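Local coordinates for protein o-succinylbenzoate synthase (Thermosynechococcus elongatus BP-1, PDB 3H7V) that converts 2-succinyl-6-hydroxy-2,4-cyclohexadiene-1-carboxylate to 2-succinylbenzoate by loss of water, on the route to phylloquinone, using a divalent metal cation, at residues G168-A173 and E191-P196; W135-M140 and L162-N167; I216-S221 and R234-F239; V241-L246 and S269-G274. One frame throughout, in Å; residues are numbered along the deposited sequence.

Overall arrangement
The four contacts follow one another round the parallel barrel of the enolase-superfamily C-terminal domain. Interaction 2 pairs strands 132-136 and 161-165. Interaction 1 brings in the next strand, 190-194, joined to 161-165 where E194 N lies 2.6 Å from L164 O. Interaction 3 adds strand 216-218, and interaction 4 runs from strand 239-242 to the loop after 266-268. Interactions 1, 2 and 3 each give one carboxylate, E194, D165 and D219, to the same magnesium ion, and share its three waters. Interaction 4, its centre about 17 Å from that of interaction 3, supplies K243, whose NZ meets D219 OD1 at 2.7 Å. K136 of interaction 2 is the predicted proton donor and K243 the predicted proton acceptor.

Interaction 1: G168-A173 and E191-P196; sequences GSWDRA and EYVEQP. With MG (magnesium ion), chain B.
The indole of W170 leans obliquely on P196 and V193 with its six-membered ring: CE3 lies 3.6 Å from P196 CB, and CZ3 lies 3.8 Å from V193 CG1. That methyl is the V193 branch anti to the backbone N (chi1 172°), and the two side chains cross at about a right angle. The ring of W178 stacks on W170. The other flat group, the Y192 ring, has the backbone N of E194 at its edge, in plane, while its hydroxyl donates to E194 OE1 at 3.2 Å. This bond probably helps to hold the carboxylate whose other oxygen, E194 OE2, binds the magnesium ion at 1.9 Å; D165, D219 and three waters complete the site.

G168 N donates to Q195 O at 2.7 Å, in the carbonyl plane but bent to 138° at the hydrogen. A weak bond of 3.4 Å runs from W170 N to P196 O. Q195 leads its CG alongside G168; its NE2 bonds to L197 O and S221 OG, and its OE1 accepts from D219 N, the S221 and D219 bonds tying this turn to the segment after strand 216-218.

The contact joins the loop ahead of helix 172-185 to the end of strand 190-194, within one beta-alpha-beta unit. F179 of that helix touches both V193 and P196, and L205 of helix 202-211 touches P196 and Q195.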
loop_
_atom_site.group_PDB
_atom_site.type_symbol
_atom_site.label_atom_id
_atom_site.label_comp_id
_atom_site.label_asym_id
_atom_site.label_seq_id
_atom_site.Cartn_x
_atom_site.Cartn_y
_atom_site.Cartn_z
ATOM N N GLY A 168 -13.428 -5.164 -3.922
ATOM C CA GLY A 168 -14.414 -4.623 -4.844
ATOM C C GLY A 168 -15.232 -5.673 -5.568
ATOM O O GLY A 168 -15.728 -5.425 -6.670
ATOM N N SER A 169 -15.408 -6.833 -4.941
ATOM C CA SER A 169 -16.131 -7.931 -5.572
ATOM C C SER A 169 -17.630 -8.016 -5.301
ATOM O O SER A 169 -18.326 -8.796 -5.953
ATOM C CB SER A 169 -15.478 -9.269 -5.199
ATOM O OG SER A 169 -15.693 -9.586 -3.837
ATOM N N TRP A 170 -18.135 -7.239 -4.348
ATOM C CA TRP A 170 -19.570 -7.283 -4.055
ATOM C C TRP A 170 -20.369 -6.365 -4.965
ATOM O O TRP A 170 -19.864 -5.338 -5.425
ATOM C CB TRP A 170 -19.869 -6.829 -2.621
ATOM C CG TRP A 170 -19.339 -7.677 -1.526
ATOM C CD1 TRP A 170 -19.086 -9.019 -1.563
ATOM C CD2 TRP A 170 -19.065 -7.252 -0.187
ATOM N NE1 TRP A 170 -18.670 -9.455 -0.326
ATOM C CE2 TRP A 170 -18.650 -8.390 0.536
ATOM C CE3 TRP A 170 -19.135 -6.016 0.472
ATOM C CZ2 TRP A 170 -18.302 -8.329 1.888
ATOM C CZ3 TRP A 170 -18.792 -5.956 1.817
ATOM C CH2 TRP A 170 -18.379 -7.108 2.510
ATOM N N ASP A 171 -21.620 -6.732 -5.232
ATOM C CA ASP A 171 -22.469 -5.848 -6.010
ATOM C C ASP A 171 -23.166 -4.996 -4.951
ATOM O O ASP A 171 -23.047 -5.267 -3.754
ATOM C CB ASP A 171 -23.482 -6.609 -6.885
ATOM C CG ASP A 171 -24.367 -7.559 -6.102
ATOM O OD1 ASP A 171 -24.662 -7.295 -4.918
ATOM O OD2 ASP A 171 -24.795 -8.574 -6.697
ATOM N N ARG A 172 -23.884 -3.966 -5.374
ATOM C CA ARG A 172 -24.536 -3.075 -4.427
ATOM C C ARG A 172 -25.464 -3.736 -3.403
ATOM O O ARG A 172 -25.387 -3.436 -2.211
ATOM C CB ARG A 172 -25.264 -1.969 -5.201
ATOM C CG ARG A 172 -24.285 -1.037 -5.922
ATOM C CD ARG A 172 -24.968 0.018 -6.786
ATOM N NE ARG A 172 -25.594 -0.558 -7.973
ATOM C CZ ARG A 172 -26.888 -0.845 -8.076
ATOM N NH1 ARG A 172 -27.711 -0.605 -7.062
ATOM N NH2 ARG A 172 -27.363 -1.378 -9.195
ATOM N N ALA A 173 -26.326 -4.644 -3.850
ATOM C CA ALA A 173 -27.251 -5.304 -2.933
ATOM C C ALA A 173 -26.529 -6.168 -1.901
ATOM O O ALA A 173 -26.905 -6.197 -0.728
ATOM C CB ALA A 173 -28.246 -6.148 -3.716
ATOM N N GLU A 191 -12.369 -3.302 12.294
ATOM C CA GLU A 191 -11.785 -1.988 12.046
ATOM C C GLU A 191 -12.449 -1.316 10.850
ATOM O O GLU A 191 -12.791 -0.137 10.904
ATOM C CB GLU A 191 -10.275 -2.108 11.815
ATOM C CG GLU A 191 -9.546 -0.768 11.852
ATOM C CD GLU A 191 -8.058 -0.909 12.109
ATOM O OE1 GLU A 191 -7.337 -1.412 11.225
ATOM O OE2 GLU A 191 -7.607 -0.520 13.206
ATOM N N TYR A 192 -12.627 -2.070 9.770
ATOM C CA TYR A 192 -13.279 -1.548 8.573
ATOM C C TYR A 192 -13.433 -2.603 7.499
ATOM O O TYR A 192 -12.864 -3.692 7.594
ATOM C CB TYR A 192 -12.504 -0.350 7.989
ATOM C CG TYR A 192 -11.065 -0.610 7.550
ATOM C CD1 TYR A 192 -10.000 0.019 8.196
ATOM C CD2 TYR A 192 -10.776 -1.428 6.451
ATOM C CE1 TYR A 192 -8.682 -0.150 7.759
ATOM C CE2 TYR A 192 -9.461 -1.605 6.007
ATOM C CZ TYR A 192 -8.422 -0.959 6.665
ATOM O OH TYR A 192 -7.130 -1.105 6.208
ATOM N N VAL A 193 -14.230 -2.278 6.489
ATOM C CA VAL A 193 -14.420 -3.161 5.350
ATOM C C VAL A 193 -13.685 -2.442 4.228
ATOM O O VAL A 193 -13.980 -1.288 3.926
ATOM C CB VAL A 193 -15.906 -3.325 4.969
ATOM C CG1 VAL A 193 -16.014 -4.098 3.667
ATOM C CG2 VAL A 193 -16.642 -4.072 6.069
ATOM N N GLU A 194 -12.712 -3.120 3.632
ATOM C CA GLU A 194 -11.910 -2.532 2.566
ATOM C C GLU A 194 -12.524 -2.773 1.189
ATOM O O GLU A 194 -12.835 -3.907 0.831
ATOM C CB GLU A 194 -10.490 -3.115 2.623
ATOM C CG GLU A 194 -9.410 -2.281 1.926
ATOM C CD GLU A 194 -7.997 -2.736 2.279
ATOM O OE1 GLU A 194 -7.573 -2.551 3.440
ATOM O OE2 GLU A 194 -7.307 -3.280 1.398
ATOM N N GLN A 195 -12.708 -1.688 0.439
ATOM C CA GLN A 195 -13.251 -1.713 -0.923
ATOM C C GLN A 195 -14.435 -2.667 -1.125
ATOM O O GLN A 195 -14.337 -3.657 -1.849
ATOM C CB GLN A 195 -12.129 -2.066 -1.909
ATOM C CG GLN A 195 -12.365 -1.627 -3.351
ATOM C CD GLN A 195 -12.259 -0.123 -3.536
ATOM O OE1 GLN A 195 -11.316 0.510 -3.056
ATOM N NE2 GLN A 195 -13.223 0.456 -4.248
ATOM N N PRO A 196 -15.587 -2.368 -0.502
ATOM C CA PRO A 196 -16.742 -3.259 -0.673
ATOM C C PRO A 196 -17.250 -3.337 -2.111
ATOM O O PRO A 196 -17.727 -4.382 -2.552
ATOM C CB PRO A 196 -17.779 -2.673 0.289
ATOM C CG PRO A 196 -17.400 -1.209 0.353
ATOM C CD PRO A 196 -15.894 -1.277 0.436
HETATM MG MG MG B . -7.245 -4.160 -0.318
HETATM O O HOH W 1 -9.145 -3.658 -1.021
HETATM O O HOH W 2 -7.002 -5.196 -2.134
HETATM O O HOH W 3 -5.339 -5.050 0.175
#

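Interaction 2: W135-M140 and L162-N167; sequences WKVGVM and LRLDAN. With MG (magnesium ion), chain B.
W135 and K136 pair with L164 and D165 as neighbouring parallel barrel strands, at the rim that carries the magnesium site and K136, predicted to be the proton donor. Within these segments W135 N donates to R163 O at 2.9 Å. D165 N returns a bond to W135 O at 2.8 Å, and V137 N reaches D165 O at 2.9 Å; this last bond is nearly straight at its hydrogen (174°), yet its donor stands well above the carbonyl plane.

On the W135 and L164 face, L164 CD2 meets the indole edge, 3.8 Å from W135 CE3. V137 turns CG1 (chi1 -67°) over one indole face, toward its rim. Its other branch packs against the D165 carbonyl, 3.5 Å from V137 CG2 to D165 O, and less closely against A166 CB. On the other face K136 is fully extended and passes N167 at about a right angle.

The D165 carboxylate is held through both oxygens. OD2 binds the magnesium ion at 2.2 Å and accepts from K134 NZ. OD1 takes N167 N at 2.8 Å, an Asx turn. D165 OD1 also accepts a hydrogen bond from metal-bound water 1, at 2.6 Å. These bonds fix the carboxylate's rotation.

A beta-alpha-beta crossover through helix 142-155 links the strands, and a metal ligand and a lysine at the C-terminal strand ends are typical of the enolase-superfamily barrel.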
loop_
_atom_site.group_PDB
_atom_site.type_symbol
_atom_site.label_atom_id
_atom_site.label_comp_id
_atom_site.label_asym_id
_atom_site.label_seq_id
_atom_site.Cartn_x
_atom_site.Cartn_y
_atom_site.Cartn_z
ATOM N N TRP A 135 -8.941 -10.202 6.502
ATOM C CA TRP A 135 -9.474 -11.420 5.914
ATOM C C TRP A 135 -10.165 -11.115 4.594
ATOM O O TRP A 135 -10.931 -10.153 4.481
ATOM C CB TRP A 135 -10.449 -12.066 6.905
ATOM C CG TRP A 135 -11.089 -13.332 6.426
ATOM C CD1 TRP A 135 -10.474 -14.378 5.803
ATOM C CD2 TRP A 135 -12.464 -13.703 6.577
ATOM N NE1 TRP A 135 -11.381 -15.381 5.558
ATOM C CE2 TRP A 135 -12.610 -14.994 6.022
ATOM C CE3 TRP A 135 -13.586 -13.071 7.128
ATOM C CZ2 TRP A 135 -13.837 -15.668 6.002
ATOM C CZ3 TRP A 135 -14.810 -13.743 7.109
ATOM C CH2 TRP A 135 -14.922 -15.029 6.548
ATOM N N LYS A 136 -9.869 -11.939 3.596
ATOM C CA LYS A 136 -10.439 -11.796 2.262
ATOM C C LYS A 136 -11.864 -12.343 2.232
ATOM O O LYS A 136 -12.108 -13.487 2.628
ATOM C CB LYS A 136 -9.567 -12.551 1.258
ATOM C CG LYS A 136 -10.031 -12.476 -0.186
ATOM C CD LYS A 136 -9.048 -13.221 -1.075
ATOM C CE LYS A 136 -9.403 -13.095 -2.544
ATOM N NZ LYS A 136 -8.468 -13.899 -3.380
ATOM N N VAL A 137 -12.804 -11.518 1.776
ATOM C CA VAL A 137 -14.200 -11.928 1.680
ATOM C C VAL A 137 -14.721 -11.720 0.260
ATOM O O VAL A 137 -14.029 -11.158 -0.592
ATOM C CB VAL A 137 -15.098 -11.158 2.680
ATOM C CG1 VAL A 137 -14.734 -11.552 4.110
ATOM C CG2 VAL A 137 -14.938 -9.656 2.488
ATOM N N GLY A 138 -15.942 -12.178 0.009
ATOM C CA GLY A 138 -16.510 -12.047 -1.319
ATOM C C GLY A 138 -16.088 -13.216 -2.192
ATOM O O GLY A 138 -16.225 -13.173 -3.419
ATOM N N VAL A 139 -15.570 -14.263 -1.556
ATOM C CA VAL A 139 -15.122 -15.457 -2.264
ATOM C C VAL A 139 -16.190 -16.543 -2.183
ATOM O O VAL A 139 -16.501 -17.193 -3.180
ATOM C CB VAL A 139 -13.797 -15.986 -1.672
ATOM C CG1 VAL A 139 -13.397 -17.287 -2.351
ATOM C CG2 VAL A 139 -12.709 -14.946 -1.851
HETATM N N MSE A 140 -16.738 -16.745 -0.989
HETATM C CA MSE A 140 -17.799 -17.730 -0.789
HETATM C C MSE A 140 -19.100 -16.944 -0.711
HETATM O O MSE A 140 -19.102 -15.730 -0.902
HETATM C CB MSE A 140 -17.591 -18.492 0.517
HETATM C CG MSE A 140 -16.284 -19.252 0.608
HETATM SE SE MSE A 140 -16.123 -20.052 2.343
HETATM C CE MSE A 140 -15.909 -18.422 3.351
ATOM N N LEU A 162 -9.856 -6.528 13.331
ATOM C CA LEU A 162 -10.049 -7.236 12.074
ATOM C C LEU A 162 -10.554 -6.372 10.931
ATOM O O LEU A 162 -11.503 -5.603 11.090
ATOM C CB LEU A 162 -11.029 -8.393 12.291
ATOM C CG LEU A 162 -11.417 -9.232 11.071
ATOM C CD1 LEU A 162 -10.206 -10.004 10.567
ATOM C CD2 LEU A 162 -12.535 -10.195 11.462
ATOM N N ARG A 163 -9.909 -6.511 9.779
ATOM C CA ARG A 163 -10.300 -5.794 8.570
ATOM C C ARG A 163 -10.850 -6.842 7.618
ATOM O O ARG A 163 -10.387 -7.982 7.613
ATOM C CB ARG A 163 -9.089 -5.126 7.915
ATOM C CG ARG A 163 -8.428 -4.075 8.779
ATOM C CD ARG A 163 -7.051 -3.709 8.264
ATOM N NE ARG A 163 -6.433 -2.716 9.134
ATOM C CZ ARG A 163 -5.180 -2.289 9.028
ATOM N NH1 ARG A 163 -4.381 -2.763 8.078
ATOM N NH2 ARG A 163 -4.725 -1.388 9.892
ATOM N N LEU A 164 -11.839 -6.463 6.821
ATOM C CA LEU A 164 -12.410 -7.380 5.841
ATOM C C LEU A 164 -12.123 -6.761 4.485
ATOM O O LEU A 164 -12.394 -5.580 4.274
ATOM C CB LEU A 164 -13.920 -7.515 6.036
ATOM C CG LEU A 164 -14.410 -7.976 7.413
ATOM C CD1 LEU A 164 -15.928 -8.114 7.377
ATOM C CD2 LEU A 164 -13.766 -9.308 7.784
ATOM N N ASP A 165 -11.565 -7.535 3.564
ATOM C CA ASP A 165 -11.274 -6.979 2.249
ATOM C C ASP A 165 -12.084 -7.696 1.177
ATOM O O ASP A 165 -11.868 -8.880 0.908
ATOM C CB ASP A 165 -9.780 -7.099 1.930
ATOM C CG ASP A 165 -9.354 -6.178 0.802
ATOM O OD1 ASP A 165 -10.215 -5.829 -0.033
ATOM O OD2 ASP A 165 -8.161 -5.810 0.740
ATOM N N ALA A 166 -13.022 -6.977 0.570
ATOM C CA ALA A 166 -13.858 -7.557 -0.473
ATOM C C ALA A 166 -13.248 -7.397 -1.866
ATOM O O ALA A 166 -13.768 -7.942 -2.837
ATOM C CB ALA A 166 -15.242 -6.927 -0.436
ATOM N N ASN A 167 -12.150 -6.650 -1.957
ATOM C CA ASN A 167 -11.470 -6.418 -3.233
ATOM C C ASN A 167 -12.425 -5.938 -4.328
ATOM O O ASN A 167 -12.246 -6.260 -5.508
ATOM C CB ASN A 167 -10.755 -7.694 -3.695
ATOM C CG ASN A 167 -9.699 -8.160 -2.710
ATOM O OD1 ASN A 167 -9.911 -9.109 -1.956
ATOM N ND2 ASN A 167 -8.555 -7.485 -2.704
HETATM MG MG MG B . -7.245 -4.160 -0.318
HETATM O O HOH W 4 -12.026 -10.859 -2.342
HETATM O O HOH W 1 -9.145 -3.658 -1.021
HETATM O O HOH W 2 -7.002 -5.196 -2.134
HETATM O O HOH W 3 -5.339 -5.050 0.175
#

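Interaction 3: I216-S221 and R234-F239; sequences IALDES and RGWPGF. With MG (magnesium ion), chain B.
L218 sets CG and CD1 over one face of the W236 indole where strand 216-218 meets the lead-in to strand 239-242, adjacent parallel strands of the enolase-type barrel. This half is packed tightly. L218 CD1 stands 3.6 Å from the centroid of the W236 five-membered ring, almost on its normal, a CH-pi contact. L218 CG comes within 3.4 Å of W236 CZ2. P237 CD and G238 N lie over the opposite face, toward its rim, and I216 CG2 meets the ring edge in plane, 3.7 Å from W236 CH2. With CG anti to the backbone N (chi1 -179°), the W236 indole reaches back to the strand. A217 and F239 form a parallel bridge, their CB atoms 3.7 Å apart.

Beyond L218 the segments part, and the strand end turns to the metal. D219 OD2 binds the magnesium ion at 2.0 Å, and E220, partly exposed, accepts from two metal-bound waters, water 1 at OE1 and water 2 at OE2.

In the packed half, F239 N donates to I216 O at 2.9 Å, and F239 O is gripped from opposite faces of its carbonyl plane by L218 N and W236 NE1, each 3.0 Å away.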
loop_
_atom_site.group_PDB
_atom_site.type_symbol
_atom_site.label_atom_id
_atom_site.label_comp_id
_atom_site.label_asym_id
_atom_site.label_seq_id
_atom_site.Cartn_x
_atom_site.Cartn_y
_atom_site.Cartn_z
ATOM N N ILE A 216 -15.565 2.162 6.318
ATOM C CA ILE A 216 -15.183 1.655 5.008
ATOM C C ILE A 216 -13.842 2.256 4.596
ATOM O O ILE A 216 -13.561 3.425 4.877
ATOM C CB ILE A 216 -16.250 2.009 3.944
ATOM C CG1 ILE A 216 -17.599 1.416 4.359
ATOM C CG2 ILE A 216 -15.828 1.489 2.571
ATOM C CD1 ILE A 216 -18.724 1.694 3.373
ATOM N N ALA A 217 -13.014 1.450 3.939
ATOM C CA ALA A 217 -11.711 1.910 3.481
ATOM C C ALA A 217 -11.585 1.795 1.970
ATOM O O ALA A 217 -12.026 0.813 1.369
ATOM C CB ALA A 217 -10.591 1.102 4.146
ATOM N N LEU A 218 -10.980 2.805 1.359
ATOM C CA LEU A 218 -10.759 2.794 -0.079
ATOM C C LEU A 218 -9.352 2.261 -0.318
ATOM O O LEU A 218 -8.407 2.654 0.369
ATOM C CB LEU A 218 -10.869 4.206 -0.650
ATOM C CG LEU A 218 -12.245 4.853 -0.519
ATOM C CD1 LEU A 218 -12.159 6.291 -0.987
ATOM C CD2 LEU A 218 -13.270 4.075 -1.331
ATOM N N ASP A 219 -9.213 1.364 -1.286
ATOM C CA ASP A 219 -7.904 0.794 -1.609
ATOM C C ASP A 219 -7.740 0.892 -3.119
ATOM O O ASP A 219 -7.038 1.774 -3.614
ATOM C CB ASP A 219 -7.835 -0.664 -1.137
ATOM C CG ASP A 219 -6.483 -1.313 -1.410
ATOM O OD1 ASP A 219 -5.560 -0.612 -1.870
ATOM O OD2 ASP A 219 -6.346 -2.531 -1.161
ATOM N N GLU A 220 -8.411 0.007 -3.845
ATOM C CA GLU A 220 -8.351 0.017 -5.303
ATOM C C GLU A 220 -8.770 1.385 -5.853
ATOM O O GLU A 220 -8.296 1.815 -6.917
ATOM C CB GLU A 220 -9.257 -1.077 -5.879
ATOM C CG GLU A 220 -8.671 -2.488 -5.824
ATOM C CD GLU A 220 -8.849 -3.191 -4.486
ATOM O OE1 GLU A 220 -9.297 -2.557 -3.509
ATOM O OE2 GLU A 220 -8.528 -4.400 -4.415
ATOM N N SER A 221 -9.648 2.070 -5.120
ATOM C CA SER A 221 -10.132 3.391 -5.526
ATOM C C SER A 221 -9.106 4.508 -5.372
ATOM O O SER A 221 -9.239 5.561 -5.999
ATOM C CB SER A 221 -11.376 3.781 -4.720
ATOM O OG SER A 221 -12.519 3.059 -5.137
ATOM N N ARG A 234 -14.797 14.962 -2.058
ATOM C CA ARG A 234 -16.132 14.377 -2.117
ATOM C C ARG A 234 -16.678 14.184 -0.703
ATOM O O ARG A 234 -17.841 13.830 -0.518
ATOM C CB ARG A 234 -16.095 13.026 -2.829
ATOM C CG ARG A 234 -15.989 13.128 -4.330
ATOM C CD ARG A 234 -15.875 11.747 -4.950
ATOM N NE ARG A 234 -15.976 11.806 -6.401
ATOM C CZ ARG A 234 -15.691 10.795 -7.213
ATOM N NH1 ARG A 234 -15.279 9.634 -6.717
ATOM N NH2 ARG A 234 -15.827 10.942 -8.521
ATOM N N GLY A 235 -15.825 14.408 0.292
ATOM C CA GLY A 235 -16.244 14.256 1.674
ATOM C C GLY A 235 -16.198 12.830 2.195
ATOM O O GLY A 235 -17.011 12.443 3.033
ATOM N N TRP A 236 -15.254 12.039 1.701
ATOM C CA TRP A 236 -15.125 10.656 2.154
ATOM C C TRP A 236 -14.921 10.649 3.666
ATOM O O TRP A 236 -13.995 11.277 4.175
ATOM C CB TRP A 236 -13.933 9.990 1.470
ATOM C CG TRP A 236 -13.740 8.559 1.866
ATOM C CD1 TRP A 236 -12.707 8.038 2.595
ATOM C CD2 TRP A 236 -14.599 7.461 1.543
ATOM N NE1 TRP A 236 -12.870 6.681 2.743
ATOM C CE2 TRP A 236 -14.023 6.301 2.108
ATOM C CE3 TRP A 236 -15.800 7.342 0.829
ATOM C CZ2 TRP A 236 -14.609 5.037 1.983
ATOM C CZ3 TRP A 236 -16.382 6.088 0.703
ATOM C CH2 TRP A 236 -15.785 4.949 1.280
ATOM N N PRO A 237 -15.784 9.933 4.406
ATOM C CA PRO A 237 -15.679 9.860 5.867
ATOM C C PRO A 237 -14.878 8.668 6.386
ATOM O O PRO A 237 -14.580 8.587 7.581
ATOM C CB PRO A 237 -17.133 9.774 6.295
ATOM C CG PRO A 237 -17.696 8.861 5.244
ATOM C CD PRO A 237 -17.086 9.405 3.952
ATOM N N GLY A 238 -14.536 7.752 5.484
ATOM C CA GLY A 238 -13.810 6.554 5.868
ATOM C C GLY A 238 -12.296 6.608 5.824
ATOM O O GLY A 238 -11.682 7.669 5.954
ATOM N N PHE A 239 -11.695 5.436 5.662
ATOM C CA PHE A 239 -10.248 5.301 5.612
ATOM C C PHE A 239 -9.706 5.316 4.190
ATOM O O PHE A 239 -10.426 5.033 3.229
ATOM C CB PHE A 239 -9.833 3.991 6.295
ATOM C CG PHE A 239 -10.077 3.978 7.775
ATOM C CD1 PHE A 239 -9.112 4.448 8.660
ATOM C CD2 PHE A 239 -11.289 3.524 8.285
ATOM C CE1 PHE A 239 -9.350 4.467 10.035
ATOM C CE2 PHE A 239 -11.538 3.539 9.658
ATOM C CZ PHE A 239 -10.564 4.013 10.536
HETATM MG MG MG B . -7.245 -4.160 -0.318
HETATM O O HOH W 1 -9.145 -3.658 -1.021
HETATM O O HOH W 2 -7.002 -5.196 -2.134
HETATM O O HOH W 3 -5.339 -5.050 0.175
#

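Interaction 4: V241-L246 and S269-G274; sequences VIKTAL and SSALEG
I242 and S269 join neighbouring parallel barrel strands, 239-242 and 266-268, in the catalytic domain of this enolase-superfamily enzyme. The direct backbone link is one nearly straight bond, S269 N to I242 O at 2.9 Å.

Water does the rest of the bridging. Water 5 donates to I242 O and S269 O and accepts from T244 N. Water 6 accepts from A245 N and donates to S269 O and, at 2.7 Å, to E273 OE2. These two waters link the backbones where S269 N to I242 O is the one direct bond.

Apolar contact is modest: L246 sets CG and CD1 against A271 CB, each at 3.6 Å. Separately, a methyl lies beside a hydroxyl, V241 CG1 being 3.4 Å from S269 OG.

Among the polar side chains is K243, predicted to be the proton acceptor. Two bends (chi2 71°, chi3 64°) turn its chain back until K243 NZ reaches V241 O at 2.8 Å, from above the carbonyl plane. NZ also bonds to V222 O and forms a salt bridge with D219, a magnesium ligand. In the facing loop, S270 OG accepts from L272 N, an ST turn, and donates to E273 OE1 at 2.6 Å; that oxygen also pairs with R278. The second carboxylate oxygen, E273 OE2, takes A271 N at 2.8 Å, on its syn side but tilted 33° out of the carboxylate plane.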
loop_
_atom_site.group_PDB
_atom_site.type_symbol
_atom_site.label_atom_id
_atom_site.label_comp_id
_atom_site.label_asym_id
_atom_site.label_seq_id
_atom_site.Cartn_x
_atom_site.Cartn_y
_atom_site.Cartn_z
ATOM N N VAL A 241 -6.417 3.763 2.078
ATOM C CA VAL A 241 -5.280 2.853 2.121
ATOM C C VAL A 241 -4.258 3.465 1.164
ATOM O O VAL A 241 -4.447 3.471 -0.052
ATOM C CB VAL A 241 -5.674 1.435 1.662
ATOM C CG1 VAL A 241 -4.435 0.546 1.568
ATOM C CG2 VAL A 241 -6.673 0.839 2.662
ATOM N N ILE A 242 -3.186 4.009 1.728
ATOM C CA ILE A 242 -2.155 4.660 0.932
ATOM C C ILE A 242 -1.002 3.738 0.546
ATOM O O ILE A 242 -0.342 3.167 1.413
ATOM C CB ILE A 242 -1.543 5.867 1.700
ATOM C CG1 ILE A 242 -2.643 6.862 2.108
ATOM C CG2 ILE A 242 -0.478 6.552 0.836
ATOM C CD1 ILE A 242 -3.394 7.508 0.944
ATOM N N LYS A 243 -0.767 3.591 -0.757
ATOM C CA LYS A 243 0.362 2.801 -1.245
ATOM C C LYS A 243 1.368 3.878 -1.625
ATOM O O LYS A 243 1.371 4.372 -2.752
ATOM C CB LYS A 243 -0.025 1.980 -2.477
ATOM C CG LYS A 243 -0.783 0.690 -2.161
ATOM C CD LYS A 243 -2.211 0.953 -1.680
ATOM C CE LYS A 243 -3.050 1.610 -2.769
ATOM N NZ LYS A 243 -4.457 1.851 -2.317
ATOM N N THR A 244 2.210 4.247 -0.667
ATOM C CA THR A 244 3.186 5.310 -0.861
ATOM C C THR A 244 4.053 5.200 -2.112
ATOM O O THR A 244 4.318 6.202 -2.771
ATOM C CB THR A 244 4.069 5.444 0.396
ATOM O OG1 THR A 244 3.219 5.638 1.532
ATOM C CG2 THR A 244 5.005 6.640 0.285
ATOM N N ALA A 245 4.491 3.990 -2.446
ATOM C CA ALA A 245 5.331 3.796 -3.626
ATOM C C ALA A 245 4.637 4.109 -4.954
ATOM O O ALA A 245 5.307 4.330 -5.962
ATOM C CB ALA A 245 5.854 2.360 -3.653
ATOM N N LEU A 246 3.304 4.137 -4.951
ATOM C CA LEU A 246 2.526 4.387 -6.172
ATOM C C LEU A 246 1.844 5.741 -6.177
ATOM O O LEU A 246 1.311 6.176 -7.198
ATOM C CB LEU A 246 1.416 3.345 -6.310
ATOM C CG LEU A 246 1.737 1.876 -6.070
ATOM C CD1 LEU A 246 0.459 1.046 -6.212
ATOM C CD2 LEU A 246 2.792 1.426 -7.071
ATOM N N SER A 269 -0.007 0.894 3.188
ATOM C CA SER A 269 0.129 -0.479 2.734
ATOM C C SER A 269 1.126 -0.700 1.610
ATOM O O SER A 269 1.590 0.240 0.969
ATOM C CB SER A 269 -1.246 -1.012 2.331
ATOM O OG SER A 269 -2.116 -1.004 3.453
ATOM N N SER A 270 1.437 -1.970 1.381
ATOM C CA SER A 270 2.398 -2.376 0.368
ATOM C C SER A 270 1.832 -2.619 -1.022
ATOM O O SER A 270 0.710 -3.115 -1.176
ATOM C CB SER A 270 3.109 -3.649 0.828
ATOM O OG SER A 270 3.910 -4.173 -0.216
ATOM N N ALA A 271 2.637 -2.271 -2.025
ATOM C CA ALA A 271 2.302 -2.466 -3.435
ATOM C C ALA A 271 3.277 -3.511 -3.976
ATOM O O ALA A 271 3.630 -3.506 -5.159
ATOM C CB ALA A 271 2.457 -1.155 -4.199
ATOM N N LEU A 272 3.697 -4.414 -3.093
ATOM C CA LEU A 272 4.644 -5.471 -3.444
ATOM C C LEU A 272 5.907 -4.862 -4.053
ATOM O O LEU A 272 6.403 -5.315 -5.091
ATOM C CB LEU A 272 4.002 -6.469 -4.420
ATOM C CG LEU A 272 2.871 -7.342 -3.862
ATOM C CD1 LEU A 272 2.337 -8.258 -4.956
ATOM C CD2 LEU A 272 3.380 -8.166 -2.695
ATOM N N GLU A 273 6.411 -3.819 -3.399
ATOM C CA GLU A 273 7.619 -3.136 -3.848
ATOM C C GLU A 273 8.855 -3.749 -3.190
ATOM O O GLU A 273 8.738 -4.568 -2.279
ATOM C CB GLU A 273 7.536 -1.634 -3.530
ATOM C CG GLU A 273 7.400 -1.266 -2.043
ATOM C CD GLU A 273 6.051 -1.648 -1.453
ATOM O OE1 GLU A 273 5.960 -2.709 -0.801
ATOM O OE2 GLU A 273 5.079 -0.890 -1.653
ATOM N N GLY A 274 10.035 -3.341 -3.654
ATOM C CA GLY A 274 11.276 -3.871 -3.120
ATOM C C GLY A 274 11.778 -3.229 -1.839
ATOM O O GLY A 274 11.145 -2.331 -1.285
HETATM O O HOH W 5 2.539 2.771 1.863
HETATM O O HOH W 6 3.535 1.288 -1.286
#